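Local coordinates for protein tannase (Lactobacillus plantarum, PDB 3WA7) that hydrolyses the ester bonds of tannins, acting as a tannin acylhydrolase of the alpha/beta-hydrolase fold and probably releasing gallic acid, at residues 264-276 / 425-437. Sequence-based numbering, arbitrary orientation.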
loop_
_atom_site.group_PDB
_atom_site.type_symbol
_atom_site.label_atom_id
_atom_site.label_comp_id
_atom_site.label_asym_id
_atom_site.label_seq_id
_atom_site.Cartn_x
_atom_site.Cartn_y
_atom_site.Cartn_z
ATOM N N GLN A 264 10.407 8.934 -21.543
ATOM C CA GLN A 264 11.356 8.892 -20.444
ATOM C C GLN A 264 11.224 7.638 -19.581
ATOM O O GLN A 264 12.189 7.221 -18.939
ATOM C CB GLN A 264 11.242 10.162 -19.601
ATOM C CG GLN A 264 11.846 11.390 -20.284
ATOM C CD GLN A 264 13.267 11.146 -20.779
ATOM O OE1 GLN A 264 13.481 10.686 -21.905
ATOM N NE2 GLN A 264 14.244 11.440 -19.931
ATOM N N PHE A 265 10.045 7.023 -19.572
ATOM C CA PHE A 265 9.877 5.807 -18.787
ATOM C C PHE A 265 10.802 4.706 -19.312
ATOM O O PHE A 265 11.277 3.875 -18.541
ATOM C CB PHE A 265 8.429 5.304 -18.830
ATOM C CG PHE A 265 8.182 4.105 -17.953
ATOM C CD1 PHE A 265 8.295 4.208 -16.568
ATOM C CD2 PHE A 265 7.848 2.872 -18.509
ATOM C CE1 PHE A 265 8.079 3.103 -15.748
ATOM C CE2 PHE A 265 7.629 1.756 -17.699
ATOM C CZ PHE A 265 7.746 1.875 -16.310
ATOM N N SER A 266 11.055 4.687 -20.620
ATOM C CA SER A 266 11.937 3.656 -21.174
ATOM C C SER A 266 13.317 3.758 -20.541
ATOM O O SER A 266 13.922 2.754 -20.176
ATOM C CB SER A 266 12.058 3.787 -22.698
ATOM O OG SER A 266 10.824 3.514 -23.336
ATOM N N THR A 267 13.812 4.981 -20.403
ATOM C CA THR A 267 15.122 5.186 -19.809
ATOM C C THR A 267 15.125 4.768 -18.344
ATOM O O THR A 267 16.043 4.090 -17.885
ATOM C CB THR A 267 15.548 6.653 -19.933
ATOM O OG1 THR A 267 15.613 6.997 -21.322
ATOM C CG2 THR A 267 16.916 6.875 -19.296
ATOM N N TYR A 268 14.097 5.183 -17.615
ATOM C CA TYR A 268 13.980 4.829 -16.208
ATOM C C TYR A 268 13.909 3.310 -16.048
ATOM O O TYR A 268 14.657 2.714 -15.272
ATOM C CB TYR A 268 12.719 5.454 -15.603
ATOM C CG TYR A 268 12.399 4.896 -14.235
ATOM C CD1 TYR A 268 13.242 5.130 -13.150
ATOM C CD2 TYR A 268 11.282 4.082 -14.039
ATOM C CE1 TYR A 268 12.983 4.562 -11.900
ATOM C CE2 TYR A 268 11.016 3.511 -12.799
ATOM C CZ TYR A 268 11.869 3.755 -11.734
ATOM O OH TYR A 268 11.606 3.190 -10.504
ATOM N N LEU A 269 12.998 2.687 -16.785
ATOM C CA LEU A 269 12.828 1.242 -16.707
ATOM C C LEU A 269 14.128 0.510 -17.037
ATOM O O LEU A 269 14.566 -0.366 -16.288
ATOM C CB LEU A 269 11.702 0.797 -17.651
ATOM C CG LEU A 269 11.194 -0.654 -17.628
ATOM C CD1 LEU A 269 12.153 -1.569 -18.377
ATOM C CD2 LEU A 269 10.997 -1.108 -16.184
ATOM N N ASN A 270 14.761 0.876 -18.146
ATOM C CA ASN A 270 15.997 0.213 -18.537
ATOM C C ASN A 270 17.115 0.328 -17.504
ATOM O O ASN A 270 17.844 -0.635 -17.267
ATOM C CB ASN A 270 16.495 0.754 -19.881
ATOM C CG ASN A 270 15.589 0.369 -21.032
ATOM O OD1 ASN A 270 14.741 -0.515 -20.899
ATOM N ND2 ASN A 270 15.770 1.024 -22.178
ATOM N N GLN A 271 17.253 1.494 -16.882
ATOM C CA GLN A 271 18.325 1.676 -15.909
ATOM C C GLN A 271 18.113 0.933 -14.593
ATOM O O GLN A 271 19.033 0.831 -13.786
ATOM C CB GLN A 271 18.578 3.171 -15.661
ATOM C CG GLN A 271 17.412 3.955 -15.095
ATOM C CD GLN A 271 17.374 3.934 -13.582
ATOM O OE1 GLN A 271 18.354 4.287 -12.918
ATOM N NE2 GLN A 271 16.242 3.529 -13.025
ATOM N N LEU A 272 16.912 0.399 -14.380
ATOM C CA LEU A 272 16.634 -0.359 -13.158
ATOM C C LEU A 272 17.351 -1.703 -13.213
ATOM O O LEU A 272 17.617 -2.324 -12.185
ATOM C CB LEU A 272 15.131 -0.613 -12.996
ATOM C CG LEU A 272 14.240 0.559 -12.575
ATOM C CD1 LEU A 272 12.791 0.089 -12.512
ATOM C CD2 LEU A 272 14.683 1.090 -11.218
ATOM N N GLN A 273 17.650 -2.150 -14.427
ATOM C CA GLN A 273 18.323 -3.421 -14.624
ATOM C C GLN A 273 17.533 -4.583 -14.029
ATOM O O GLN A 273 18.107 -5.460 -13.384
ATOM C CB GLN A 273 19.726 -3.385 -14.006
ATOM C CG GLN A 273 20.645 -2.332 -14.606
ATOM C CD GLN A 273 20.745 -2.438 -16.113
ATOM O OE1 GLN A 273 21.002 -3.514 -16.654
ATOM N NE2 GLN A 273 20.547 -1.319 -16.801
ATOM N N LEU A 274 16.216 -4.578 -14.226
ATOM C CA LEU A 274 15.383 -5.669 -13.734
ATOM C C LEU A 274 15.819 -6.865 -14.563
ATOM O O LEU A 274 16.113 -6.719 -15.746
ATOM C CB LEU A 274 13.901 -5.385 -13.979
ATOM C CG LEU A 274 13.297 -4.150 -13.309
ATOM C CD1 LEU A 274 11.823 -4.050 -13.676
ATOM C CD2 LEU A 274 13.465 -4.245 -11.800
ATOM N N THR A 275 15.862 -8.045 -13.959
ATOM C CA THR A 275 16.310 -9.216 -14.697
ATOM C C THR A 275 15.367 -10.400 -14.648
ATOM O O THR A 275 14.534 -10.524 -13.747
ATOM C CB THR A 275 17.681 -9.692 -14.181
ATOM O OG1 THR A 275 17.558 -10.103 -12.817
ATOM C CG2 THR A 275 18.701 -8.570 -14.265
ATOM N N ALA A 276 15.507 -11.269 -15.643
ATOM C CA ALA A 276 14.710 -12.481 -15.720
ATOM C C ALA A 276 15.428 -13.468 -14.809
ATOM O O ALA A 276 16.559 -13.216 -14.394
ATOM C CB ALA A 276 14.683 -12.999 -17.148
ATOM N N ALA A 425 2.743 -1.377 -14.241
ATOM C CA ALA A 425 4.203 -1.425 -14.202
ATOM C C ALA A 425 4.758 -1.190 -12.802
ATOM O O ALA A 425 5.788 -1.751 -12.437
ATOM C CB ALA A 425 4.784 -0.393 -15.162
ATOM N N ILE A 426 4.075 -0.354 -12.024
ATOM C CA ILE A 426 4.517 -0.038 -10.671
ATOM C C ILE A 426 4.604 -1.270 -9.755
ATOM O O ILE A 426 5.661 -1.548 -9.193
ATOM C CB ILE A 426 3.610 1.059 -10.052
ATOM C CG1 ILE A 426 3.845 2.387 -10.786
ATOM C CG2 ILE A 426 3.889 1.212 -8.564
ATOM C CD1 ILE A 426 5.279 2.918 -10.689
ATOM N N PRO A 427 3.499 -2.018 -9.580
ATOM C CA PRO A 427 3.623 -3.192 -8.707
ATOM C C PRO A 427 4.513 -4.279 -9.326
ATOM O O PRO A 427 5.165 -5.043 -8.615
ATOM C CB PRO A 427 2.174 -3.646 -8.519
ATOM C CG PRO A 427 1.503 -3.185 -9.783
ATOM C CD PRO A 427 2.101 -1.812 -9.993
ATOM N N ILE A 428 4.549 -4.342 -10.653
ATOM C CA ILE A 428 5.379 -5.340 -11.318
ATOM C C ILE A 428 6.863 -5.071 -11.051
ATOM O O ILE A 428 7.635 -6.001 -10.817
ATOM C CB ILE A 428 5.105 -5.362 -12.844
ATOM C CG1 ILE A 428 3.693 -5.908 -13.095
ATOM C CG2 ILE A 428 6.144 -6.226 -13.552
ATOM C CD1 ILE A 428 3.218 -5.773 -14.534
ATOM N N ILE A 429 7.257 -3.802 -11.076
ATOM C CA ILE A 429 8.646 -3.437 -10.811
ATOM C C ILE A 429 9.029 -3.865 -9.396
ATOM O O ILE A 429 10.107 -4.417 -9.178
ATOM C CB ILE A 429 8.869 -1.914 -10.959
ATOM C CG1 ILE A 429 8.846 -1.528 -12.442
ATOM C CG2 ILE A 429 10.200 -1.515 -10.324
ATOM C CD1 ILE A 429 8.843 -0.027 -12.688
ATOM N N LEU A 430 8.141 -3.616 -8.440
ATOM C CA LEU A 430 8.397 -3.994 -7.054
ATOM C C LEU A 430 8.551 -5.511 -6.933
ATOM O O LEU A 430 9.494 -6.007 -6.314
ATOM C CB LEU A 430 7.253 -3.512 -6.156
ATOM C CG LEU A 430 7.273 -3.967 -4.692
ATOM C CD1 LEU A 430 8.569 -3.538 -4.017
ATOM C CD2 LEU A 430 6.073 -3.378 -3.971
ATOM N N ALA A 431 7.622 -6.245 -7.533
ATOM C CA ALA A 431 7.662 -7.700 -7.478
ATOM C C ALA A 431 8.944 -8.282 -8.073
ATOM O O ALA A 431 9.557 -9.181 -7.494
ATOM C CB ALA A 431 6.444 -8.280 -8.191
ATOM N N ILE A 432 9.353 -7.777 -9.230
ATOM C CA ILE A 432 10.556 -8.299 -9.867
ATOM C C ILE A 432 11.813 -7.901 -9.112
ATOM O O ILE A 432 12.730 -8.709 -8.962
ATOM C CB ILE A 432 10.655 -7.837 -11.333
ATOM C CG1 ILE A 432 9.492 -8.436 -12.129
ATOM C CG2 ILE A 432 11.995 -8.271 -11.937
ATOM C CD1 ILE A 432 9.446 -8.000 -13.584
HETATM N N MSE A 433 11.862 -6.664 -8.624
HETATM C CA MSE A 433 13.039 -6.229 -7.883
HETATM C C MSE A 433 13.201 -7.071 -6.623
HETATM O O MSE A 433 14.317 -7.413 -6.240
HETATM C CB MSE A 433 12.943 -4.747 -7.517
HETATM C CG MSE A 433 14.250 -4.197 -6.973
HETATM SE SE MSE A 433 14.243 -2.281 -6.789
HETATM C CE MSE A 433 13.496 -1.860 -8.505
ATOM N N LEU A 434 12.085 -7.415 -5.982
ATOM C CA LEU A 434 12.141 -8.239 -4.777
ATOM C C LEU A 434 12.719 -9.610 -5.114
ATOM O O LEU A 434 13.600 -10.115 -4.414
ATOM C CB LEU A 434 10.741 -8.399 -4.173
ATOM C CG LEU A 434 10.212 -7.169 -3.427
ATOM C CD1 LEU A 434 8.714 -7.316 -3.168
ATOM C CD2 LEU A 434 10.977 -7.008 -2.115
ATOM N N GLU A 435 12.220 -10.205 -6.195
ATOM C CA GLU A 435 12.690 -11.514 -6.632
ATOM C C GLU A 435 14.172 -11.450 -6.989
ATOM O O GLU A 435 14.949 -12.335 -6.625
ATOM C CB GLU A 435 11.883 -11.990 -7.847
ATOM C CG GLU A 435 12.169 -13.434 -8.266
ATOM C CD GLU A 435 13.506 -13.608 -8.973
ATOM O OE1 GLU A 435 13.975 -14.763 -9.089
ATOM O OE2 GLU A 435 14.088 -12.598 -9.426
ATOM N N ASN A 436 14.553 -10.395 -7.705
ATOM C CA ASN A 436 15.934 -10.200 -8.130
ATOM C C ASN A 436 16.905 -10.139 -6.962
ATOM O O ASN A 436 18.067 -10.517 -7.097
ATOM C CB ASN A 436 16.073 -8.900 -8.930
ATOM C CG ASN A 436 15.548 -9.016 -10.344
ATOM O OD1 ASN A 436 15.510 -8.028 -11.073
ATOM N ND2 ASN A 436 15.146 -10.220 -10.742
ATOM N N HIS A 437 16.441 -9.643 -5.820
ATOM C CA HIS A 437 17.319 -9.536 -4.665
ATOM C C HIS A 437 17.178 -10.666 -3.655
ATOM O O HIS A 437 17.664 -10.566 -2.528
ATOM C CB HIS A 437 17.144 -8.170 -3.994
ATOM C CG HIS A 437 17.714 -7.038 -4.794
ATOM N ND1 HIS A 437 17.056 -6.479 -5.870
ATOM C CD2 HIS A 437 18.908 -6.404 -4.715
ATOM C CE1 HIS A 437 17.819 -5.551 -6.417
ATOM N NE2 HIS A 437 18.949 -5.486 -5.738
#
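Ile429, on helix 425-436 of the alpha/beta-hydrolase core, packs against Phe265, Tyr268, Leu269, Leu272 and Leu274, from the end of helix 252-271 and the turn after it. Helix 425-436 links the last two parallel strands of the main sheet; helix 252-271 belongs to the long insertion between strands 199-203 and 410-414. The two helix segments run nearly parallel, 15° apart, but their axes stay 12.7 Å from each other, and side chains bridge the interval. Packing is tight around Ile429: its CG2 branch lies 3.8 Å from Leu272 CD1, while CD1 reaches the edge of the Phe265 ring. Deeper in, Phe265 CZ meets Ala425 CB at 3.9 Å. Met433, here a selenomethionine label, bends at chi3 (-46°) and rests its CE against Leu274 CD2 (4.1 Å) and Leu272 CD2 (4.2 Å). Toward solvent, beyond Gln273 with its positive phi, apolar packing gives way to polar pairing. Thr275 N donates to Asn436 OD1 (2.9 Å, nearly straight at 164°), and Asn436 ND2 meets Thr275 O at 3.1 Å from above the carbonyl plane, off its lone pairs. Without the amide, as with an alanine here, Thr275 N and O would probably lose both mates and the extended chain would be freer to drift from the helix end. Glu435, next to Asn436 on the same helix, takes a second ND2 bond at OE2, 2.9 Å, nearly along the carboxylate C-O axis.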